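Long-range contacts in conserved hypothetical protein (Sulfolobus solfataricus, PDB 2FNA), which binds ADP, probably works as an archaeal AAA+ ATPase and probably carries a winged-helix domain near its C-terminal end: residues 2-7 with 216-221; 38-43 with 272-277; 207-212 with 241-246; 247-252 with 261-266. All blocks are in the same frame, centred on the assembly; numbering follows the deposited sequence.

Interaction 1. Residues 2-7 with 216-221; sequences MLFDTS and EFLRRG. With ADP (adenosine-5'-diphosphate), chain D.
Leu-3 and Phe-4, in a type I beta turn of the N-terminal loop (Met-2 to Asp-5), pack on helix 211-225 at the adenosine end of the ADP pocket in this AAA+ ATPase. The tight part lies against the helix. With CG anti to the backbone N (chi1 -165°), Leu-3 lays CD2 against the helix backbone, 3.1 Å from Phe-217 O and close to the amide N of Gly-221. Phe-4 turns its ring edge to the face of Phe-217 in an offset edge-to-face pair, centroids 5.6 Å apart and planes at 74°; its CZ also comes 3.6 Å from Gly-221 CA, an approach that the missing side chain permits. The margin is looser: the chain of partly exposed Arg-220 crosses Leu-3 at about a right angle, with Arg-220 CG 3.9 Å from Leu-3 CD2. Both segments meet the nucleotide: from the helix, Phe-217 CE1 comes 3.6 Å from ADP C2; from the loop, Ser-7 O accepts a 2.6 Å hydrogen bond from ADP O2'.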
# COMPACT_ATOMS: atom_id res chain seq x y z
N MSE A 2 16.69 -9.55 -10.92
CA MSE A 2 17.00 -8.57 -11.95
C MSE A 2 16.01 -7.43 -11.86
O MSE A 2 15.01 -7.52 -11.15
CB MSE A 2 16.95 -9.25 -13.33
CG MSE A 2 15.62 -9.95 -13.62
SE MSE A 2 15.59 -10.96 -15.28
CE MSE A 2 17.04 -12.40 -14.83
N LEU A 3 16.29 -6.34 -12.56
CA LEU A 3 15.52 -5.13 -12.41
C LEU A 3 14.02 -5.30 -12.73
O LEU A 3 13.17 -4.65 -12.14
CB LEU A 3 16.10 -4.05 -13.30
CG LEU A 3 15.65 -2.63 -13.01
CD1 LEU A 3 16.32 -2.17 -11.69
CD2 LEU A 3 16.03 -1.68 -14.16
N PHE A 4 13.71 -6.19 -13.66
CA PHE A 4 12.33 -6.38 -14.10
C PHE A 4 11.60 -7.57 -13.46
O PHE A 4 10.55 -7.94 -13.95
CB PHE A 4 12.30 -6.51 -15.61
CG PHE A 4 12.80 -5.30 -16.35
CD1 PHE A 4 12.60 -4.02 -15.89
CD2 PHE A 4 13.48 -5.46 -17.55
CE1 PHE A 4 13.06 -2.94 -16.60
CE2 PHE A 4 13.92 -4.39 -18.24
CZ PHE A 4 13.71 -3.13 -17.77
N ASP A 5 12.12 -8.17 -12.38
CA ASP A 5 11.34 -9.19 -11.67
C ASP A 5 9.95 -8.63 -11.26
O ASP A 5 9.83 -7.54 -10.68
CB ASP A 5 12.07 -9.69 -10.41
CG ASP A 5 13.31 -10.50 -10.72
OD1 ASP A 5 13.44 -11.05 -11.85
OD2 ASP A 5 14.15 -10.63 -9.82
N THR A 6 8.91 -9.36 -11.63
CA THR A 6 7.55 -8.99 -11.34
C THR A 6 7.14 -9.62 -10.00
O THR A 6 6.40 -10.65 -9.95
CB THR A 6 6.57 -9.51 -12.45
OG1 THR A 6 6.65 -10.93 -12.50
CG2 THR A 6 6.92 -8.89 -13.82
N SER A 7 7.69 -9.04 -8.95
CA SER A 7 7.32 -9.25 -7.55
C SER A 7 8.04 -8.11 -6.79
O SER A 7 8.96 -7.46 -7.35
CB SER A 7 7.66 -10.66 -7.02
OG SER A 7 9.05 -10.94 -7.07
N GLU A 216 15.19 6.27 -17.77
CA GLU A 216 16.41 5.79 -17.13
C GLU A 216 16.22 4.41 -16.49
O GLU A 216 17.15 3.62 -16.47
CB GLU A 216 16.92 6.82 -16.12
CG GLU A 216 18.28 6.48 -15.50
CD GLU A 216 19.37 6.13 -16.54
OE1 GLU A 216 19.43 6.75 -17.64
OE2 GLU A 216 20.18 5.23 -16.23
N PHE A 217 15.03 4.11 -15.97
CA PHE A 217 14.71 2.80 -15.37
C PHE A 217 14.79 1.68 -16.41
O PHE A 217 15.41 0.63 -16.20
CB PHE A 217 13.30 2.86 -14.75
CG PHE A 217 12.75 1.54 -14.30
CD1 PHE A 217 13.31 0.90 -13.21
CD2 PHE A 217 11.68 0.95 -14.95
CE1 PHE A 217 12.83 -0.30 -12.76
CE2 PHE A 217 11.19 -0.26 -14.51
CZ PHE A 217 11.77 -0.91 -13.41
N LEU A 218 14.16 1.92 -17.54
CA LEU A 218 14.14 0.95 -18.63
C LEU A 218 15.53 0.76 -19.21
O LEU A 218 15.96 -0.37 -19.41
CB LEU A 218 13.24 1.45 -19.74
CG LEU A 218 11.77 1.43 -19.38
CD1 LEU A 218 11.04 1.98 -20.53
CD2 LEU A 218 11.30 0.00 -19.07
N ARG A 219 16.19 1.89 -19.48
CA ARG A 219 17.57 1.91 -19.97
C ARG A 219 18.45 1.05 -19.09
O ARG A 219 19.20 0.22 -19.56
CB ARG A 219 18.15 3.34 -19.98
CG ARG A 219 19.40 3.47 -20.84
CD ARG A 219 20.34 4.65 -20.46
NE ARG A 219 21.06 4.64 -19.17
CZ ARG A 219 21.47 3.59 -18.45
NH1 ARG A 219 21.23 2.34 -18.81
NH2 ARG A 219 22.12 3.78 -17.31
N ARG A 220 18.34 1.24 -17.79
CA ARG A 220 19.13 0.44 -16.86
C ARG A 220 18.82 -1.06 -16.93
O ARG A 220 19.72 -1.88 -16.87
CB ARG A 220 18.98 0.96 -15.44
CG ARG A 220 19.57 -0.01 -14.46
CD ARG A 220 19.91 0.59 -13.14
NE ARG A 220 19.99 -0.51 -12.18
CZ ARG A 220 20.17 -0.36 -10.87
NH1 ARG A 220 20.29 0.86 -10.35
NH2 ARG A 220 20.21 -1.45 -10.09
N GLY A 221 17.55 -1.44 -17.09
CA GLY A 221 17.20 -2.86 -17.09
C GLY A 221 17.59 -3.55 -18.37
O GLY A 221 17.94 -4.75 -18.39
PB ADP D . 3.57 -1.16 -3.95
O1B ADP D . 3.81 0.32 -3.84
O2B ADP D . 2.26 -1.46 -4.67
O3B ADP D . 3.80 -1.97 -2.72
PA ADP D . 5.65 -2.92 -5.07
O1A ADP D . 6.83 -2.86 -4.15
O2A ADP D . 4.83 -4.11 -4.85
O3A ADP D . 4.70 -1.60 -5.08
O5' ADP D . 6.24 -2.75 -6.54
C5' ADP D . 5.43 -2.95 -7.72
C4' ADP D . 6.26 -3.61 -8.81
O4' ADP D . 7.18 -2.70 -9.39
C3' ADP D . 7.10 -4.76 -8.35
O3' ADP D . 7.27 -5.64 -9.48
C2' ADP D . 8.44 -4.14 -8.03
O2' ADP D . 9.52 -5.07 -8.16
C1' ADP D . 8.52 -3.10 -9.11
N9 ADP D . 9.22 -1.87 -8.76
C8 ADP D . 8.66 -0.76 -8.23
N7 ADP D . 9.58 0.20 -8.10
C5 ADP D . 10.76 -0.31 -8.52
C6 ADP D . 12.15 0.17 -8.66
N6 ADP D . 12.49 1.41 -8.28
N1 ADP D . 13.08 -0.68 -9.19
C2 ADP D . 12.77 -1.92 -9.60
N3 ADP D . 11.53 -2.42 -9.50
C4 ADP D . 10.51 -1.67 -8.99

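Interaction 2. Residues 38-43 with 272-277; sequences LRRTGK and KLILKE. With ADP (adenosine-5'-diphosphate), chain D.
This is a salt-bridge network between the phosphate-binding loop after strand 32-37 and helix 259-282, with Arg-39 and Arg-40 converging on the carboxylate of Glu-277. Arg-40 makes the firm, two-bonded grip: NH1 and NH2 meet the carboxylate end-on, NH1 to Glu-277 OE2 at 2.9 Å and NH2 to Glu-277 OE1 at 3.0 Å. Both oxygens use their syn lone pairs, and the two flat groups are nearly coplanar, 19° apart. A bend at chi3 (-75°) turns the Arg-40 guanidinium toward the helix, where Leu-273 CD2 lies 3.7 Å from NH1. Arg-39 is the looser partner; its NE makes a long salt bridge of 3.8 Å to Glu-277 OE1. The same loop, which fits a Walker A P-loop, binds the nucleotide: Arg-40 N donates to ADP O2B at 2.7 Å, and Lys-43 gives both its backbone N and its NZ to O1B. Arg-40 therefore links nucleotide and helix, its backbone on the beta-phosphate and its charge on Glu-277, and Arg-39 and Arg-40 together probably keep that carboxylate ionised.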
# COMPACT_ATOMS: atom_id res chain seq x y z
N LEU A 38 0.91 5.66 -4.56
CA LEU A 38 -0.11 4.87 -5.23
C LEU A 38 0.32 3.43 -5.32
O LEU A 38 1.52 3.10 -5.22
CB LEU A 38 -0.34 5.40 -6.64
CG LEU A 38 -0.89 6.82 -6.73
CD1 LEU A 38 -0.68 7.43 -8.18
CD2 LEU A 38 -2.34 6.89 -6.36
N ARG A 39 -0.64 2.55 -5.53
CA ARG A 39 -0.32 1.21 -5.86
C ARG A 39 0.77 1.13 -6.91
O ARG A 39 0.82 1.92 -7.85
CB ARG A 39 -1.53 0.44 -6.35
CG ARG A 39 -2.35 -0.12 -5.28
CD ARG A 39 -3.44 -0.99 -5.85
NE ARG A 39 -4.68 -0.69 -5.18
CZ ARG A 39 -4.97 -1.06 -3.94
NH1 ARG A 39 -4.11 -1.78 -3.22
NH2 ARG A 39 -6.14 -0.69 -3.42
N ARG A 40 1.66 0.17 -6.71
CA ARG A 40 2.71 -0.19 -7.67
C ARG A 40 3.81 0.82 -7.81
O ARG A 40 4.51 0.84 -8.83
CB ARG A 40 2.09 -0.54 -9.02
CG ARG A 40 1.41 -1.85 -8.99
CD ARG A 40 0.60 -2.04 -10.25
NE ARG A 40 -0.63 -1.25 -10.28
CZ ARG A 40 -1.74 -1.57 -9.64
NH1 ARG A 40 -1.82 -2.66 -8.89
NH2 ARG A 40 -2.81 -0.80 -9.77
N THR A 41 4.02 1.62 -6.76
CA THR A 41 5.09 2.63 -6.76
C THR A 41 6.36 2.15 -6.02
O THR A 41 7.37 2.85 -6.03
CB THR A 41 4.61 4.01 -6.22
OG1 THR A 41 3.95 3.85 -4.97
CG2 THR A 41 3.65 4.70 -7.22
N GLY A 42 6.32 0.97 -5.42
CA GLY A 42 7.49 0.36 -4.81
C GLY A 42 7.49 0.37 -3.30
O GLY A 42 8.56 0.15 -2.69
N LYS A 43 6.33 0.60 -2.68
CA LYS A 43 6.27 0.74 -1.22
C LYS A 43 6.72 -0.56 -0.56
O LYS A 43 7.61 -0.56 0.27
CB LYS A 43 4.89 1.16 -0.72
CG LYS A 43 4.38 2.51 -1.22
CD LYS A 43 3.01 2.84 -0.65
CE LYS A 43 1.91 1.85 -1.09
NZ LYS A 43 1.70 1.86 -2.55
N LYS A 272 -7.00 -5.45 -16.56
CA LYS A 272 -7.60 -6.54 -15.78
C LYS A 272 -7.38 -6.32 -14.29
O LYS A 272 -8.31 -6.38 -13.47
CB LYS A 272 -7.00 -7.89 -16.19
CG LYS A 272 -7.84 -8.67 -17.20
CD LYS A 272 -7.12 -9.96 -17.62
N LEU A 273 -6.13 -6.03 -13.93
CA LEU A 273 -5.82 -5.78 -12.54
C LEU A 273 -6.53 -4.55 -11.99
O LEU A 273 -7.14 -4.60 -10.95
CB LEU A 273 -4.32 -5.72 -12.34
CG LEU A 273 -3.87 -5.69 -10.87
CD1 LEU A 273 -4.42 -6.85 -10.09
CD2 LEU A 273 -2.32 -5.71 -10.85
N ILE A 274 -6.50 -3.44 -12.72
CA ILE A 274 -7.21 -2.23 -12.27
C ILE A 274 -8.70 -2.46 -12.04
O ILE A 274 -9.25 -2.03 -11.03
CB ILE A 274 -6.99 -1.06 -13.23
CG1 ILE A 274 -5.54 -0.58 -13.12
CG2 ILE A 274 -8.00 0.10 -12.98
CD1 ILE A 274 -4.98 0.07 -14.35
N LEU A 275 -9.36 -3.14 -12.96
CA LEU A 275 -10.81 -3.37 -12.85
C LEU A 275 -11.17 -4.36 -11.73
O LEU A 275 -12.24 -4.27 -11.12
CB LEU A 275 -11.37 -3.86 -14.19
CG LEU A 275 -11.37 -2.85 -15.34
CD1 LEU A 275 -11.88 -3.46 -16.63
CD2 LEU A 275 -12.17 -1.64 -15.00
N LYS A 276 -10.27 -5.29 -11.43
CA LYS A 276 -10.45 -6.17 -10.29
C LYS A 276 -10.34 -5.36 -8.98
O LYS A 276 -11.11 -5.57 -8.04
CB LYS A 276 -9.42 -7.28 -10.30
CG LYS A 276 -9.75 -8.39 -9.30
CD LYS A 276 -8.53 -9.17 -8.91
CE LYS A 276 -8.92 -10.41 -8.14
NZ LYS A 276 -10.03 -10.14 -7.16
N GLU A 277 -9.37 -4.46 -8.94
CA GLU A 277 -9.20 -3.54 -7.81
C GLU A 277 -10.40 -2.59 -7.68
O GLU A 277 -10.77 -2.17 -6.58
CB GLU A 277 -7.90 -2.76 -7.99
CG GLU A 277 -6.68 -3.65 -7.73
CD GLU A 277 -5.37 -3.00 -8.06
OE1 GLU A 277 -5.35 -1.90 -8.67
OE2 GLU A 277 -4.33 -3.60 -7.73
PB ADP D . 3.57 -1.16 -3.95
O1B ADP D . 3.81 0.32 -3.84
O2B ADP D . 2.26 -1.46 -4.67
O3B ADP D . 3.80 -1.97 -2.72
PA ADP D . 5.65 -2.92 -5.07
O1A ADP D . 6.83 -2.86 -4.15
O2A ADP D . 4.83 -4.11 -4.85
O3A ADP D . 4.70 -1.60 -5.08
O5' ADP D . 6.24 -2.75 -6.54
C5' ADP D . 5.43 -2.95 -7.72
C4' ADP D . 6.26 -3.61 -8.81
O4' ADP D . 7.18 -2.70 -9.39
C3' ADP D . 7.10 -4.76 -8.35
O3' ADP D . 7.27 -5.64 -9.48
C2' ADP D . 8.44 -4.14 -8.03
O2' ADP D . 9.52 -5.07 -8.16
C1' ADP D . 8.52 -3.10 -9.11
N9 ADP D . 9.22 -1.87 -8.76
C8 ADP D . 8.66 -0.76 -8.23
N7 ADP D . 9.58 0.20 -8.10
C5 ADP D . 10.76 -0.31 -8.52
C6 ADP D . 12.15 0.17 -8.66
N6 ADP D . 12.49 1.41 -8.28
N1 ADP D . 13.08 -0.68 -9.19
C2 ADP D . 12.77 -1.92 -9.60
N3 ADP D . 11.53 -2.42 -9.50
C4 ADP D . 10.51 -1.67 -8.99

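Interaction 3. Residues 207-212 with 241-246; sequences KPFSRE and GIPGWL. With ADP (adenosine-5'-diphosphate), chain D.
Phe-209 is held against Pro-243 and Leu-246 from two directions. Pro-243 CG sits over one face of the ring, 3.8 Å from the centroid and 15° off the normal, a CH-pi contact; Leu-246 CD1 lies at the ring edge, 3.8 Å from Phe-209 CD2. Beside them Pro-208 CG meets Ile-242 CD1 at 3.8 Å, the two side chains pointing the same way. The backbones fasten this layer: Phe-209 N donates to Gly-241 O at 2.9 Å, and Gly-241 CA returns a CA-H...O contact to Phe-209 O. In this P-loop ATPase the contact joins the starts of helices 211-225 and 243-256 beside the adenine. Pro-243 comes up to the base with CB 3.3 Å from ADP N7, while N6 lies at the edge of the Phe-209 ring. Farther out, Ser-210 caps the first helix, and Ile-242 holds the N-cap of the second. Ala-214 and Phe-217 of helix 211-225 pack on Phe-209, and Val-235 and Ile-239 of helix 232-239 on Leu-246.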
# COMPACT_ATOMS: atom_id res chain seq x y z
N LYS A 207 6.54 8.49 -5.65
CA LYS A 207 5.75 9.06 -6.74
C LYS A 207 6.02 8.21 -7.96
O LYS A 207 7.04 7.52 -8.02
CB LYS A 207 6.09 10.56 -6.94
CG LYS A 207 5.45 11.44 -5.82
CD LYS A 207 5.72 12.88 -5.98
CE LYS A 207 5.24 13.69 -4.76
NZ LYS A 207 3.76 13.51 -4.46
N PRO A 208 5.09 8.20 -8.92
CA PRO A 208 5.38 7.64 -10.22
C PRO A 208 6.67 8.20 -10.76
O PRO A 208 7.03 9.36 -10.46
CB PRO A 208 4.23 8.18 -11.08
CG PRO A 208 3.12 8.33 -10.13
CD PRO A 208 3.75 8.78 -8.86
N PHE A 209 7.35 7.44 -11.61
CA PHE A 209 8.47 8.01 -12.35
C PHE A 209 8.04 9.16 -13.26
O PHE A 209 6.99 9.11 -13.93
CB PHE A 209 9.15 6.93 -13.20
CG PHE A 209 9.79 5.80 -12.39
CD1 PHE A 209 10.44 6.05 -11.21
CD2 PHE A 209 9.79 4.51 -12.89
CE1 PHE A 209 11.03 4.99 -10.49
CE2 PHE A 209 10.41 3.47 -12.19
CZ PHE A 209 11.04 3.72 -11.00
N SER A 210 8.86 10.22 -13.28
CA SER A 210 8.80 11.21 -14.33
C SER A 210 9.24 10.57 -15.65
O SER A 210 9.69 9.40 -15.68
CB SER A 210 9.74 12.36 -13.99
OG SER A 210 11.07 11.90 -14.16
N ARG A 211 9.15 11.33 -16.73
CA ARG A 211 9.54 10.85 -18.06
C ARG A 211 10.97 10.39 -18.06
O ARG A 211 11.31 9.33 -18.61
CB ARG A 211 9.37 11.95 -19.10
CG ARG A 211 9.68 11.51 -20.49
CD ARG A 211 9.53 12.67 -21.47
NE ARG A 211 10.50 12.63 -22.57
CZ ARG A 211 11.81 12.87 -22.44
NH1 ARG A 211 12.35 13.19 -21.27
NH2 ARG A 211 12.61 12.80 -23.50
N GLU A 212 11.81 11.21 -17.44
CA GLU A 212 13.25 11.02 -17.43
C GLU A 212 13.65 9.86 -16.53
O GLU A 212 14.55 9.12 -16.87
CB GLU A 212 13.96 12.35 -17.04
CG GLU A 212 13.72 13.53 -18.05
CD GLU A 212 12.33 14.25 -17.96
OE1 GLU A 212 11.60 14.11 -16.94
OE2 GLU A 212 11.96 14.96 -18.92
N GLY A 241 4.17 6.37 -15.99
CA GLY A 241 5.25 6.36 -15.01
C GLY A 241 5.15 5.38 -13.85
O GLY A 241 6.07 5.29 -13.03
N ILE A 242 4.05 4.67 -13.71
CA ILE A 242 3.92 3.75 -12.57
C ILE A 242 4.99 2.66 -12.64
O ILE A 242 5.05 1.92 -13.62
CB ILE A 242 2.50 3.16 -12.47
CG1 ILE A 242 1.51 4.27 -12.05
CG2 ILE A 242 2.43 1.94 -11.53
CD1 ILE A 242 1.70 4.82 -10.65
N PRO A 243 5.87 2.58 -11.62
CA PRO A 243 6.97 1.61 -11.73
C PRO A 243 6.57 0.17 -12.01
O PRO A 243 7.25 -0.52 -12.79
CB PRO A 243 7.69 1.72 -10.37
CG PRO A 243 7.45 3.12 -9.95
CD PRO A 243 6.00 3.40 -10.41
N GLY A 244 5.51 -0.28 -11.35
CA GLY A 244 5.01 -1.64 -11.51
C GLY A 244 4.65 -1.98 -12.94
O GLY A 244 4.90 -3.11 -13.39
N TRP A 245 4.06 -1.03 -13.67
CA TRP A 245 3.68 -1.32 -15.05
C TRP A 245 4.92 -1.33 -15.97
O TRP A 245 5.01 -2.13 -16.91
CB TRP A 245 2.69 -0.31 -15.59
CG TRP A 245 1.39 -0.14 -14.88
CD1 TRP A 245 0.79 1.02 -14.67
CD2 TRP A 245 0.52 -1.16 -14.34
NE1 TRP A 245 -0.40 0.83 -14.03
CE2 TRP A 245 -0.59 -0.50 -13.82
CE3 TRP A 245 0.57 -2.56 -14.26
CZ2 TRP A 245 -1.65 -1.17 -13.21
CZ3 TRP A 245 -0.49 -3.23 -13.65
CH2 TRP A 245 -1.58 -2.54 -13.14
N LEU A 246 5.85 -0.43 -15.71
CA LEU A 246 7.09 -0.36 -16.48
C LEU A 246 7.94 -1.61 -16.28
O LEU A 246 8.59 -2.10 -17.22
CB LEU A 246 7.89 0.88 -16.05
CG LEU A 246 7.28 2.20 -16.57
CD1 LEU A 246 7.98 3.35 -15.98
CD2 LEU A 246 7.33 2.29 -18.08
PB ADP D . 3.57 -1.16 -3.95
O1B ADP D . 3.81 0.32 -3.84
O2B ADP D . 2.26 -1.46 -4.67
O3B ADP D . 3.80 -1.97 -2.72
PA ADP D . 5.65 -2.92 -5.07
O1A ADP D . 6.83 -2.86 -4.15
O2A ADP D . 4.83 -4.11 -4.85
O3A ADP D . 4.70 -1.60 -5.08
O5' ADP D . 6.24 -2.75 -6.54
C5' ADP D . 5.43 -2.95 -7.72
C4' ADP D . 6.26 -3.61 -8.81
O4' ADP D . 7.18 -2.70 -9.39
C3' ADP D . 7.10 -4.76 -8.35
O3' ADP D . 7.27 -5.64 -9.48
C2' ADP D . 8.44 -4.14 -8.03
O2' ADP D . 9.52 -5.07 -8.16
C1' ADP D . 8.52 -3.10 -9.11
N9 ADP D . 9.22 -1.87 -8.76
C8 ADP D . 8.66 -0.76 -8.23
N7 ADP D . 9.58 0.20 -8.10
C5 ADP D . 10.76 -0.31 -8.52
C6 ADP D . 12.15 0.17 -8.66
N6 ADP D . 12.49 1.41 -8.28
N1 ADP D . 13.08 -0.68 -9.19
C2 ADP D . 12.77 -1.92 -9.60
N3 ADP D . 11.53 -2.42 -9.50
C4 ADP D . 10.51 -1.67 -8.99

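Interaction 4. Residues 247-252 with 261-266; sequences TYFGFI and FAINQT. With ADP (adenosine-5'-diphosphate), chain D.
Phe-249 and Tyr-248 both extend with CG anti to the backbone N (chi1 167° and -168°), which sends their rings to flank Thr-266 on the facing helix. Thr-266 swings OG1 beside its own backbone N, and from there the oxygen comes to the Tyr-248 ring edge, 3.7 Å from Tyr-248 CD2, and to within 3.3 Å of Phe-249 CA. This buried hydroxyl is satisfied inside its own helix, donating a 2.7 Å hydrogen bond to Ala-262 O, a carbonyl that also accepts from Thr-266 N. The Phe-249 ring runs on past it, its CE1 3.6 Å from Ala-262 CB, and lies alongside Ile-263, whose CG1 touches the same ring atom. The two segments belong to helices 243-256 and 259-282, consecutive in the chain and packed as a helical hairpin: the axes of segments 247-252 and 261-266 approach to 8.7 Å and run at 139°, closer to antiparallel than to parallel. Small Ala-262 lets Ile-252 in at the hairpin's closed end, with Ile-252 CG2 3.7 Å from Ala-262 CA and Phe-261 CE2 just beyond. The other branch of Ile-252 crosses the Gln-265 side chain at about a right angle. Tyr-269, farther along helix 259-282, stacks on Tyr-248; from outside the hairpin, Phe-222 of helix 211-225 and Val-235 of helix 232-239 pack on Phe-249. Thr-247 turns to the nucleotide, its OG1 3.4 Å from ADP C1'.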
# COMPACT_ATOMS: atom_id res chain seq x y z
N THR A 247 7.93 -2.12 -15.05
CA THR A 247 8.59 -3.38 -14.69
C THR A 247 8.04 -4.58 -15.46
O THR A 247 8.81 -5.37 -15.97
CB THR A 247 8.43 -3.65 -13.17
OG1 THR A 247 8.98 -2.56 -12.43
CG2 THR A 247 9.15 -4.95 -12.70
N TYR A 248 6.72 -4.73 -15.47
CA TYR A 248 6.05 -5.79 -16.22
C TYR A 248 6.39 -5.69 -17.71
O TYR A 248 6.81 -6.64 -18.28
CB TYR A 248 4.54 -5.67 -16.04
CG TYR A 248 3.76 -6.87 -16.53
CD1 TYR A 248 3.56 -7.97 -15.71
CD2 TYR A 248 3.19 -6.89 -17.81
CE1 TYR A 248 2.84 -9.09 -16.16
CE2 TYR A 248 2.47 -8.00 -18.25
CZ TYR A 248 2.30 -9.09 -17.42
OH TYR A 248 1.58 -10.24 -17.85
N PHE A 249 6.25 -4.50 -18.31
CA PHE A 249 6.67 -4.26 -19.69
C PHE A 249 8.09 -4.72 -19.93
O PHE A 249 8.36 -5.39 -20.90
CB PHE A 249 6.60 -2.78 -20.07
CG PHE A 249 7.30 -2.49 -21.38
CD1 PHE A 249 6.67 -2.75 -22.59
CD2 PHE A 249 8.61 -2.02 -21.40
CE1 PHE A 249 7.31 -2.56 -23.78
CE2 PHE A 249 9.25 -1.82 -22.60
CZ PHE A 249 8.60 -2.10 -23.79
N GLY A 250 9.01 -4.33 -19.05
CA GLY A 250 10.40 -4.69 -19.23
C GLY A 250 10.56 -6.19 -19.21
O GLY A 250 11.28 -6.75 -20.00
N PHE A 251 9.83 -6.85 -18.31
CA PHE A 251 9.91 -8.28 -18.22
C PHE A 251 9.40 -8.93 -19.52
O PHE A 251 10.07 -9.79 -20.09
CB PHE A 251 9.13 -8.82 -17.00
CG PHE A 251 9.23 -10.32 -16.85
CD1 PHE A 251 8.49 -11.16 -17.66
CD2 PHE A 251 10.11 -10.88 -15.94
CE1 PHE A 251 8.62 -12.55 -17.59
CE2 PHE A 251 10.24 -12.26 -15.85
CZ PHE A 251 9.48 -13.10 -16.67
N ILE A 252 8.22 -8.51 -19.97
CA ILE A 252 7.62 -9.08 -21.16
C ILE A 252 8.48 -8.81 -22.38
O ILE A 252 8.67 -9.71 -23.22
CB ILE A 252 6.18 -8.56 -21.43
CG1 ILE A 252 5.24 -8.92 -20.28
CG2 ILE A 252 5.64 -9.15 -22.71
CD1 ILE A 252 5.16 -10.39 -19.99
N PHE A 261 3.71 -6.26 -28.99
CA PHE A 261 3.24 -7.33 -28.13
C PHE A 261 3.47 -7.00 -26.66
O PHE A 261 2.54 -7.13 -25.87
CB PHE A 261 3.90 -8.66 -28.51
CG PHE A 261 3.51 -9.82 -27.63
CD1 PHE A 261 2.40 -10.59 -27.92
CD2 PHE A 261 4.29 -10.15 -26.51
CE1 PHE A 261 2.05 -11.66 -27.12
CE2 PHE A 261 3.95 -11.23 -25.71
CZ PHE A 261 2.82 -11.98 -26.01
N ALA A 262 4.67 -6.57 -26.29
CA ALA A 262 4.98 -6.24 -24.88
C ALA A 262 4.15 -5.08 -24.32
O ALA A 262 3.73 -5.12 -23.16
CB ALA A 262 6.46 -5.96 -24.69
N ILE A 263 3.91 -4.06 -25.14
CA ILE A 263 3.00 -2.98 -24.75
C ILE A 263 1.57 -3.43 -24.58
O ILE A 263 0.94 -3.08 -23.57
CB ILE A 263 3.06 -1.81 -25.75
CG1 ILE A 263 4.35 -1.03 -25.51
CG2 ILE A 263 1.82 -0.88 -25.59
CD1 ILE A 263 4.65 0.01 -26.52
N ASN A 264 1.04 -4.17 -25.57
CA ASN A 264 -0.34 -4.59 -25.53
C ASN A 264 -0.57 -5.55 -24.37
O ASN A 264 -1.58 -5.47 -23.69
CB ASN A 264 -0.76 -5.23 -26.87
CG ASN A 264 -0.94 -4.19 -27.98
OD1 ASN A 264 -1.39 -3.07 -27.74
ND2 ASN A 264 -0.60 -4.58 -29.20
N GLN A 265 0.37 -6.46 -24.15
CA GLN A 265 0.24 -7.38 -23.02
C GLN A 265 0.23 -6.64 -21.67
O GLN A 265 -0.52 -7.00 -20.74
CB GLN A 265 1.34 -8.43 -23.05
CG GLN A 265 1.26 -9.41 -21.89
CD GLN A 265 1.89 -10.75 -22.20
OE1 GLN A 265 2.13 -11.08 -23.36
NE2 GLN A 265 2.16 -11.53 -21.16
N THR A 266 1.04 -5.59 -21.57
CA THR A 266 1.10 -4.78 -20.33
C THR A 266 -0.20 -4.04 -20.11
O THR A 266 -0.78 -4.06 -19.01
CB THR A 266 2.24 -3.76 -20.36
OG1 THR A 266 3.49 -4.43 -20.51
CG2 THR A 266 2.26 -2.96 -19.06
PB ADP D . 3.57 -1.16 -3.95
O1B ADP D . 3.81 0.32 -3.84
O2B ADP D . 2.26 -1.46 -4.67
O3B ADP D . 3.80 -1.97 -2.72
PA ADP D . 5.65 -2.92 -5.07
O1A ADP D . 6.83 -2.86 -4.15
O2A ADP D . 4.83 -4.11 -4.85
O3A ADP D . 4.70 -1.60 -5.08
O5' ADP D . 6.24 -2.75 -6.54
C5' ADP D . 5.43 -2.95 -7.72
C4' ADP D . 6.26 -3.61 -8.81
O4' ADP D . 7.18 -2.70 -9.39
C3' ADP D . 7.10 -4.76 -8.35
O3' ADP D . 7.27 -5.64 -9.48
C2' ADP D . 8.44 -4.14 -8.03
O2' ADP D . 9.52 -5.07 -8.16
C1' ADP D . 8.52 -3.10 -9.11
N9 ADP D . 9.22 -1.87 -8.76
C8 ADP D . 8.66 -0.76 -8.23
N7 ADP D . 9.58 0.20 -8.10
C5 ADP D . 10.76 -0.31 -8.52
C6 ADP D . 12.15 0.17 -8.66
N6 ADP D . 12.49 1.41 -8.28
N1 ADP D . 13.08 -0.68 -9.19
C2 ADP D . 12.77 -1.92 -9.60
N3 ADP D . 11.53 -2.42 -9.50
C4 ADP D . 10.51 -1.67 -8.99

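How the interactions relate
All four contacts touch the same ADP, and they share three helices. Helix 211-225 serves interactions 1 and 3, helix 243-256 interactions 3 and 4, and helix 259-282 interactions 2 and 4. Interactions 1 and 3 are nearest, with centres 11 Å apart and Phe-217 packed on Phe-209; interactions 1 and 2 stand 18 Å apart without touching. Along the chain, interactions 3 and 4 follow each other inside the loop closed by interaction 2, whose segments alternate with those of interaction 1. Arg-40 also joins interaction 2 to interaction 3, through Gly-244 and Trp-245. The nucleotide thus lies where the parallel-sheet core, the N-terminal loop and the helices after strand 202-206 come together.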